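Local coordinates for serpin (PDB 5HGC), which binds the steroid cortisol and may inhibit serine proteases, at residues 6-11 with 81-86; 46-51 with 121-126. All blocks are in the same frame, centred on the assembly; numbering follows the deposited sequence.

Interaction 1 (6-11 with 81-86); sequences MAALKL and FHNLIH. Unlike the reference sequence in segment 6-11: A8 (reference Cys).
N83 reaches out from helix 74-89 and accepts the backbone N-H of A8 on its side-chain oxygen. The bond, A8 N to N83 OD1 2.9 Å, is nearly straight, with 167° at the hydrogen, although the donor is tilted a little out of the carbonyl plane of the amide. A water adds a second link: it accepts from A7 N at 2.9 Å and donates weakly to N83 OD1 at 3.0 Å. The CB of N83 points toward segment 6-11, and CG standing anti to the backbone N (chi1 180°) lets OD1 reach A8 N. OD1 accepts from A8 N and weakly from the water, while N83 ND2 donates to E4 O, so both ends of the amide are held and its flip orientation is defined. Beside this polar link the contact turns apolar. A8, where the reference sequence has cysteine, sets its methyl on the helix, A8 CB lying 4.0 Å from L84 CB. L11 sends its CD1 branch over the face of the F81 ring as a CH-pi contact, 3.7 Å from the centroid and only 6° from the ring normal; the same L11 CD1 lies 3.4 Å from F81 N. F81 also touches T44 and A47 of helix 39-52 and N15 of helix 12-29, while a salt bridge from K10 to E76 ties the same two chain regions together at the surface. The arrangement is that of an N-terminal arm, with a short helical turn at 6-9, laid against helix 74-89 in the helical part of the serpin fold.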
ATOM      1  N   MET A   6     -10.375   2.244  17.883  1.00 45.36           N
ATOM      2  CA  MET A   6     -10.666   0.976  18.602  1.00 46.76           C
ATOM      3  C   MET A   6     -10.982  -0.161  17.618  1.00 41.11           C
ATOM      4  O   MET A   6     -10.287  -1.195  17.606  1.00 36.11           O
ATOM      5  CB  MET A   6     -11.763   1.190  19.676  1.00 58.44           C
ATOM      6  CG  MET A   6     -11.989   0.068  20.701  1.00 78.31           C
ATOM      7  SD  MET A   6     -13.267  -1.194  20.317  1.00103.43           S
ATOM      8  CE  MET A   6     -13.983  -1.536  21.942  1.00 95.75           C
ATOM      9  N   ALA A   7     -11.996   0.055  16.768  1.00 36.12           N
ATOM     10  CA  ALA A   7     -12.437  -0.982  15.813  1.00 35.58           C
ATOM     11  C   ALA A   7     -11.303  -1.362  14.843  1.00 32.90           C
ATOM     12  O   ALA A   7     -11.027  -2.561  14.664  1.00 33.77           O
ATOM     13  CB  ALA A   7     -13.687  -0.558  15.051  1.00 35.60           C
ATOM     14  N   ALA A   8     -10.629  -0.342  14.301  1.00 28.03           N
ATOM     15  CA  ALA A   8      -9.472  -0.506  13.419  1.00 28.71           C
ATOM     16  C   ALA A   8      -8.360  -1.345  14.051  1.00 31.42           C
ATOM     17  O   ALA A   8      -7.786  -2.241  13.405  1.00 31.80           O
ATOM     18  CB  ALA A   8      -8.960   0.855  12.933  1.00 24.37           C
ATOM     19  N   LEU A   9      -8.097  -1.120  15.339  1.00 34.11           N
ATOM     20  CA  LEU A   9      -6.972  -1.827  15.957  1.00 34.64           C
ATOM     21  C   LEU A   9      -7.174  -3.312  16.056  1.00 33.84           C
ATOM     22  O   LEU A   9      -6.172  -4.045  16.117  1.00 34.35           O
ATOM     23  CB  LEU A   9      -6.546  -1.244  17.302  1.00 34.77           C
ATOM     24  CG  LEU A   9      -6.066   0.200  17.256  1.00 33.76           C
ATOM     25  CD1 LEU A   9      -6.169   0.805  18.642  1.00 32.03           C
ATOM     26  CD2 LEU A   9      -4.656   0.276  16.706  1.00 32.00           C
ATOM     27  N   LYS A  10      -8.433  -3.760  16.027  1.00 33.97           N
ATOM     28  CA  LYS A  10      -8.723  -5.199  16.162  1.00 35.28           C
ATOM     29  C   LYS A  10      -8.202  -5.901  14.942  1.00 36.44           C
ATOM     30  O   LYS A  10      -7.983  -7.132  14.992  1.00 42.33           O
ATOM     31  CB  LYS A  10     -10.204  -5.522  16.344  1.00 39.74           C
ATOM     32  CG  LYS A  10     -10.834  -4.982  17.614  1.00 49.57           C
ATOM     33  CD  LYS A  10     -12.042  -5.819  18.020  1.00 53.08           C
ATOM     34  CE  LYS A  10     -12.968  -4.983  18.891  1.00 57.59           C
ATOM     35  NZ  LYS A  10     -14.358  -5.514  18.831  1.00 57.94           N
ATOM     36  N   LEU A  11      -7.985  -5.117  13.871  1.00 30.11           N
ATOM     37  CA  LEU A  11      -7.555  -5.646  12.586  1.00 29.36           C
ATOM     38  C   LEU A  11      -6.037  -5.748  12.358  1.00 28.98           C
ATOM     39  O   LEU A  11      -5.572  -6.325  11.341  1.00 33.90           O
ATOM     40  CB  LEU A  11      -8.195  -4.821  11.445  1.00 30.45           C
ATOM     41  CG  LEU A  11      -9.723  -4.613  11.373  1.00 29.81           C
ATOM     42  CD1 LEU A  11     -10.058  -3.955  10.048  1.00 27.27           C
ATOM     43  CD2 LEU A  11     -10.557  -5.875  11.578  1.00 27.41           C
ATOM     44  N   PHE A  81     -12.695  -1.919   9.212  1.00 28.43           N
ATOM     45  CA  PHE A  81     -12.259  -1.260   8.006  1.00 27.80           C
ATOM     46  C   PHE A  81     -12.966   0.070   7.852  1.00 27.98           C
ATOM     47  O   PHE A  81     -12.364   1.007   7.354  1.00 26.05           O
ATOM     48  CB  PHE A  81     -12.498  -2.110   6.776  1.00 27.62           C
ATOM     49  CG  PHE A  81     -11.488  -3.171   6.581  1.00 27.33           C
ATOM     50  CD1 PHE A  81     -10.148  -2.836   6.228  1.00 27.72           C
ATOM     51  CD2 PHE A  81     -11.848  -4.539   6.728  1.00 26.79           C
ATOM     52  CE1 PHE A  81      -9.191  -3.856   6.069  1.00 26.17           C
ATOM     53  CE2 PHE A  81     -10.889  -5.552   6.548  1.00 24.64           C
ATOM     54  CZ  PHE A  81      -9.569  -5.210   6.209  1.00 24.41           C
ATOM     55  N   HIS A  82     -14.226   0.184   8.283  1.00 26.14           N
ATOM     56  CA  HIS A  82     -14.809   1.526   8.223  1.00 26.26           C
ATOM     57  C   HIS A  82     -14.011   2.531   9.116  1.00 25.68           C
ATOM     58  O   HIS A  82     -13.793   3.740   8.813  1.00 24.29           O
ATOM     59  CB  HIS A  82     -16.285   1.529   8.629  1.00 24.99           C
ATOM     60  CG  HIS A  82     -16.823   2.911   8.773  1.00 26.13           C
ATOM     61  ND1 HIS A  82     -17.028   3.739   7.686  1.00 29.14           N
ATOM     62  CD2 HIS A  82     -17.070   3.664   9.866  1.00 28.10           C
ATOM     63  CE1 HIS A  82     -17.410   4.933   8.103  1.00 28.60           C
ATOM     64  NE2 HIS A  82     -17.466   4.909   9.419  1.00 29.87           N
ATOM     65  N   ASN A  83     -13.604   2.040  10.268  1.00 26.56           N
ATOM     66  CA  ASN A  83     -12.917   2.908  11.204  1.00 27.26           C
ATOM     67  C   ASN A  83     -11.548   3.265  10.622  1.00 26.01           C
ATOM     68  O   ASN A  83     -11.133   4.437  10.655  1.00 27.40           O
ATOM     69  CB  ASN A  83     -12.852   2.220  12.563  1.00 27.19           C
ATOM     70  CG  ASN A  83     -12.143   3.033  13.637  1.00 27.21           C
ATOM     71  OD1 ASN A  83     -11.556   2.421  14.483  1.00 28.20           O
ATOM     72  ND2 ASN A  83     -12.212   4.376  13.626  1.00 24.90           N
ATOM     73  N   LEU A  84     -10.892   2.272  10.039  1.00 24.33           N
ATOM     74  CA  LEU A  84      -9.635   2.493   9.369  1.00 24.93           C
ATOM     75  C   LEU A  84      -9.721   3.507   8.231  1.00 26.26           C
ATOM     76  O   LEU A  84      -8.945   4.468   8.231  1.00 27.86           O
ATOM     77  CB  LEU A  84      -9.093   1.148   8.898  1.00 26.90           C
ATOM     78  CG  LEU A  84      -7.743   1.016   8.223  1.00 26.02           C
ATOM     79  CD1 LEU A  84      -6.627   1.633   9.095  1.00 24.79           C
ATOM     80  CD2 LEU A  84      -7.588  -0.483   8.068  1.00 25.30           C
ATOM     81  N   ILE A  85     -10.657   3.349   7.279  1.00 28.14           N
ATOM     82  CA  ILE A  85     -10.732   4.300   6.154  1.00 30.20           C
ATOM     83  C   ILE A  85     -11.077   5.680   6.662  1.00 29.65           C
ATOM     84  O   ILE A  85     -10.540   6.687   6.184  1.00 29.85           O
ATOM     85  CB  ILE A  85     -11.788   3.948   5.076  1.00 33.26           C
ATOM     86  CG1 ILE A  85     -11.654   2.534   4.625  1.00 35.22           C
ATOM     87  CG2 ILE A  85     -11.660   4.808   3.798  1.00 29.61           C
ATOM     88  CD1 ILE A  85     -12.973   2.078   4.044  1.00 43.49           C
ATOM     89  N   HIS A  86     -11.993   5.731   7.613  1.00 30.32           N
ATOM     90  CA  HIS A  86     -12.386   7.010   8.166  1.00 36.50           C
ATOM     91  C   HIS A  86     -11.149   7.753   8.724  1.00 36.67           C
ATOM     92  O   HIS A  86     -10.934   8.932   8.452  1.00 37.30           O
ATOM     93  CB  HIS A  86     -13.500   6.815   9.213  1.00 40.93           C
ATOM     94  CG  HIS A  86     -13.971   8.095   9.830  1.00 50.63           C
ATOM     95  ND1 HIS A  86     -13.345   8.675  10.919  1.00 54.91           N
ATOM     96  CD2 HIS A  86     -14.985   8.925   9.492  1.00 52.71           C
ATOM     97  CE1 HIS A  86     -13.953   9.805  11.228  1.00 57.01           C
ATOM     98  NE2 HIS A  86     -14.954   9.976  10.379  1.00 58.51           N
TER
HETATM   99  O   HOH W   1     -13.523   2.498  16.778  1.00 41.06           O

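Interaction 2 (46-51 with 121-126)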
ATOM      1  N   PHE A  46     -11.073  -5.519  -1.101  1.00 30.10           N
ATOM      2  CA  PHE A  46     -11.618  -6.876  -0.963  1.00 28.05           C
ATOM      3  C   PHE A  46     -12.588  -7.129   0.150  1.00 28.97           C
ATOM      4  O   PHE A  46     -13.529  -7.899  -0.036  1.00 29.42           O
ATOM      5  CB  PHE A  46     -10.523  -7.944  -1.029  1.00 28.62           C
ATOM      6  CG  PHE A  46     -10.199  -8.292  -2.432  1.00 27.56           C
ATOM      7  CD1 PHE A  46      -9.323  -7.503  -3.162  1.00 28.30           C
ATOM      8  CD2 PHE A  46     -10.897  -9.298  -3.068  1.00 27.07           C
ATOM      9  CE1 PHE A  46      -9.131  -7.752  -4.517  1.00 32.34           C
ATOM     10  CE2 PHE A  46     -10.705  -9.570  -4.414  1.00 28.67           C
ATOM     11  CZ  PHE A  46      -9.817  -8.802  -5.144  1.00 31.81           C
ATOM     12  N   ALA A  47     -12.397  -6.469   1.286  1.00 27.62           N
ATOM     13  CA  ALA A  47     -13.316  -6.627   2.397  1.00 28.84           C
ATOM     14  C   ALA A  47     -14.656  -6.073   1.937  1.00 32.66           C
ATOM     15  O   ALA A  47     -15.703  -6.661   2.178  1.00 30.62           O
ATOM     16  CB  ALA A  47     -12.819  -5.869   3.610  1.00 28.86           C
ATOM     17  N   MET A  48     -14.598  -4.966   1.207  1.00 33.44           N
ATOM     18  CA  MET A  48     -15.767  -4.378   0.618  1.00 33.38           C
ATOM     19  C   MET A  48     -16.520  -5.353  -0.315  1.00 33.53           C
ATOM     20  O   MET A  48     -17.746  -5.468  -0.193  1.00 32.16           O
ATOM     21  CB  MET A  48     -15.339  -3.114  -0.069  1.00 36.19           C
ATOM     22  CG  MET A  48     -16.456  -2.255  -0.564  1.00 37.31           C
ATOM     23  SD  MET A  48     -16.038  -1.937  -2.262  1.00 56.68           S
ATOM     24  CE  MET A  48     -16.844  -3.350  -2.994  1.00 36.00           C
ATOM     25  N   LEU A  49     -15.822  -6.087  -1.194  1.00 28.48           N
ATOM     26  CA  LEU A  49     -16.491  -7.164  -1.932  1.00 28.46           C
ATOM     27  C   LEU A  49     -17.157  -8.167  -1.033  1.00 28.52           C
ATOM     28  O   LEU A  49     -18.264  -8.659  -1.327  1.00 27.96           O
ATOM     29  CB  LEU A  49     -15.564  -7.930  -2.855  1.00 30.81           C
ATOM     30  CG  LEU A  49     -15.212  -7.259  -4.172  1.00 35.67           C
ATOM     31  CD1 LEU A  49     -14.462  -8.302  -4.976  1.00 37.18           C
ATOM     32  CD2 LEU A  49     -16.438  -6.797  -4.951  1.00 35.32           C
ATOM     33  N   ALA A  50     -16.503  -8.485   0.076  1.00 29.31           N
ATOM     34  CA  ALA A  50     -17.101  -9.431   1.014  1.00 28.52           C
ATOM     35  C   ALA A  50     -18.514  -8.996   1.461  1.00 28.22           C
ATOM     36  O   ALA A  50     -19.349  -9.857   1.759  1.00 29.64           O
ATOM     37  CB  ALA A  50     -16.203  -9.658   2.207  1.00 27.45           C
ATOM     38  N   LEU A  51     -18.775  -7.690   1.510  0.70 25.78           N
ATOM     39  CA  LEU A  51     -20.115  -7.207   1.870  0.70 27.89           C
ATOM     40  C   LEU A  51     -21.141  -7.876   1.009  0.70 29.33           C
ATOM     41  O   LEU A  51     -22.180  -8.307   1.509  0.70 29.38           O
ATOM     42  CB  LEU A  51     -20.291  -5.699   1.680  0.70 26.56           C
ATOM     43  CG  LEU A  51     -19.845  -4.853   2.843  0.70 26.04           C
ATOM     44  CD1 LEU A  51     -20.091  -3.377   2.520  0.70 24.97           C
ATOM     45  CD2 LEU A  51     -20.622  -5.309   4.066  0.70 24.01           C
ATOM     46  N   ALA A 121     -21.608   3.410   2.815  1.00 21.18           N
ATOM     47  CA  ALA A 121     -21.537   3.820   4.219  1.00 22.74           C
ATOM     48  C   ALA A 121     -20.259   3.293   4.816  1.00 22.59           C
ATOM     49  O   ALA A 121     -19.537   4.059   5.452  1.00 24.18           O
ATOM     50  CB  ALA A 121     -22.754   3.325   5.026  1.00 22.58           C
ATOM     51  N   LEU A 122     -19.953   2.015   4.579  1.00 21.97           N
ATOM     52  CA  LEU A 122     -18.784   1.406   5.204  1.00 21.88           C
ATOM     53  C   LEU A 122     -17.454   1.752   4.545  1.00 23.59           C
ATOM     54  O   LEU A 122     -16.452   1.947   5.224  1.00 25.53           O
ATOM     55  CB  LEU A 122     -18.934  -0.103   5.317  1.00 19.76           C
ATOM     56  CG  LEU A 122     -19.967  -0.611   6.316  1.00 20.04           C
ATOM     57  CD1 LEU A 122     -20.218  -2.114   6.073  1.00 19.24           C
ATOM     58  CD2 LEU A 122     -19.478  -0.358   7.737  1.00 19.53           C
ATOM     59  N   TYR A 123     -17.452   1.835   3.221  1.00 23.27           N
ATOM     60  CA  TYR A 123     -16.224   1.737   2.463  1.00 21.26           C
ATOM     61  C   TYR A 123     -16.127   2.891   1.530  1.00 23.13           C
ATOM     62  O   TYR A 123     -15.240   2.918   0.694  1.00 21.70           O
ATOM     63  CB  TYR A 123     -16.150   0.426   1.684  1.00 20.96           C
ATOM     64  CG  TYR A 123     -15.888  -0.784   2.560  1.00 25.41           C
ATOM     65  CD1 TYR A 123     -14.595  -1.047   3.055  1.00 29.06           C
ATOM     66  CD2 TYR A 123     -16.912  -1.656   2.919  1.00 23.76           C
ATOM     67  CE1 TYR A 123     -14.347  -2.131   3.905  1.00 30.02           C
ATOM     68  CE2 TYR A 123     -16.676  -2.751   3.736  1.00 27.26           C
ATOM     69  CZ  TYR A 123     -15.398  -2.978   4.253  1.00 29.96           C
ATOM     70  OH  TYR A 123     -15.141  -4.066   5.063  1.00 30.37           O
ATOM     71  N   GLN A 124     -17.041   3.858   1.633  1.00 24.98           N
ATOM     72  CA  GLN A 124     -17.057   4.983   0.663  1.00 27.34           C
ATOM     73  C   GLN A 124     -16.998   4.530  -0.833  1.00 26.84           C
ATOM     74  O   GLN A 124     -16.392   5.207  -1.646  1.00 30.42           O
ATOM     75  CB  GLN A 124     -15.939   6.010   0.936  1.00 29.34           C
ATOM     76  CG  GLN A 124     -15.534   6.327   2.402  1.00 42.50           C
ATOM     77  CD  GLN A 124     -14.202   7.165   2.505  1.00 53.11           C
ATOM     78  OE1 GLN A 124     -13.287   7.072   1.637  1.00 49.73           O
ATOM     79  NE2 GLN A 124     -14.091   7.977   3.573  1.00 52.62           N
ATOM     80  N   LEU A 125     -17.582   3.388  -1.184  1.00 24.71           N
ATOM     81  CA  LEU A 125     -17.603   2.920  -2.571  1.00 24.44           C
ATOM     82  C   LEU A 125     -18.347   3.859  -3.524  1.00 25.43           C
ATOM     83  O   LEU A 125     -19.506   4.323  -3.257  1.00 22.35           O
ATOM     84  CB  LEU A 125     -18.234   1.530  -2.680  1.00 23.86           C
ATOM     85  CG  LEU A 125     -18.541   1.083  -4.132  1.00 25.85           C
ATOM     86  CD1 LEU A 125     -17.251   0.780  -4.873  1.00 24.15           C
ATOM     87  CD2 LEU A 125     -19.473  -0.131  -4.210  1.00 26.31           C
ATOM     88  N   GLU A 126     -17.677   4.119  -4.649  1.00 24.44           N
ATOM     89  CA  GLU A 126     -18.373   4.674  -5.830  1.00 25.29           C
ATOM     90  C   GLU A 126     -18.502   3.561  -6.827  1.00 23.51           C
ATOM     91  O   GLU A 126     -17.478   2.940  -7.153  1.00 23.98           O
ATOM     92  CB  GLU A 126     -17.608   5.828  -6.484  1.00 24.97           C
ATOM     93  CG  GLU A 126     -17.479   6.989  -5.523  1.00 29.81           C
ATOM     94  CD  GLU A 126     -16.863   8.245  -6.107  1.00 35.49           C
ATOM     95  OE1 GLU A 126     -16.103   8.201  -7.099  1.00 38.37           O
ATOM     96  OE2 GLU A 126     -17.161   9.321  -5.564  1.00 39.85           O
TER
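M48 lies across one face of the Y123 ring. The helix backbone puts its CB over that face, 3.7 Å from the Y123 centroid and 17° off the normal, displaced toward the rim. With CG anti to the backbone N (chi1 -171°), M48 CG comes to 3.5 Å from Y123 CG. Bends at chi2 (-129°) and chi3 then lead the thioether on to L125, which the side chain crosses at about a right angle, M48 SD to L125 CD1 4.0 Å. L51 comes from another direction: in the conformer described, one of two deposited, its CD1 lies in the ring plane at the edge, 3.6 Å from Y123 CD2, and also 3.8 Å from L122 CD1. At the far end of the ring, A47 CB packs obliquely against the phenol, 3.3 Å from Y123 OH. The hydroxyl, though buried among apolar groups, is satisfied by a hydrogen bond with H78 ND1 on helix 74-89. A leucine in place of Y123 would probably leave H78 ND1 without this mate and open a gap beneath the M48 side chain and beside A47. Y123 is the last helical residue here; Q124, with positive phi, is the first to leave helical phi/psi, and L125 follows it. F115 also touches M48, L51 and L125. The Y123 ring thus lies between helices 39-52 and 113-123 of the serpin helical region, with M48 on a face and L51 at the edge, next to the bound diamino sugar, whose pocket includes L51 and H78 along with E74, K75 and D118.

The centres of the two interactions lie 13 Å apart on the same side of the chain's centre, and their segments alternate along the sequence: 6-11, 46-51, 81-86, 121-126. Helix 74-89 joins them. Its F81 takes part in interaction 1 and also touches A47 and Y123 of interaction 2, as the direct contacts indicate: F81 CB is 3.4 Å from Y123 CE1, F81 CD2 is 3.5 Å from A47 CB, and H82 ND1 probably donates to L122 O at 3.1 Å. The two contacts are therefore adjoining parts of one helical cluster around helix 74-89, with the side chain of L11 about 10 Å from the bound steroid and the side chain of L51 about 4 Å from the sugar.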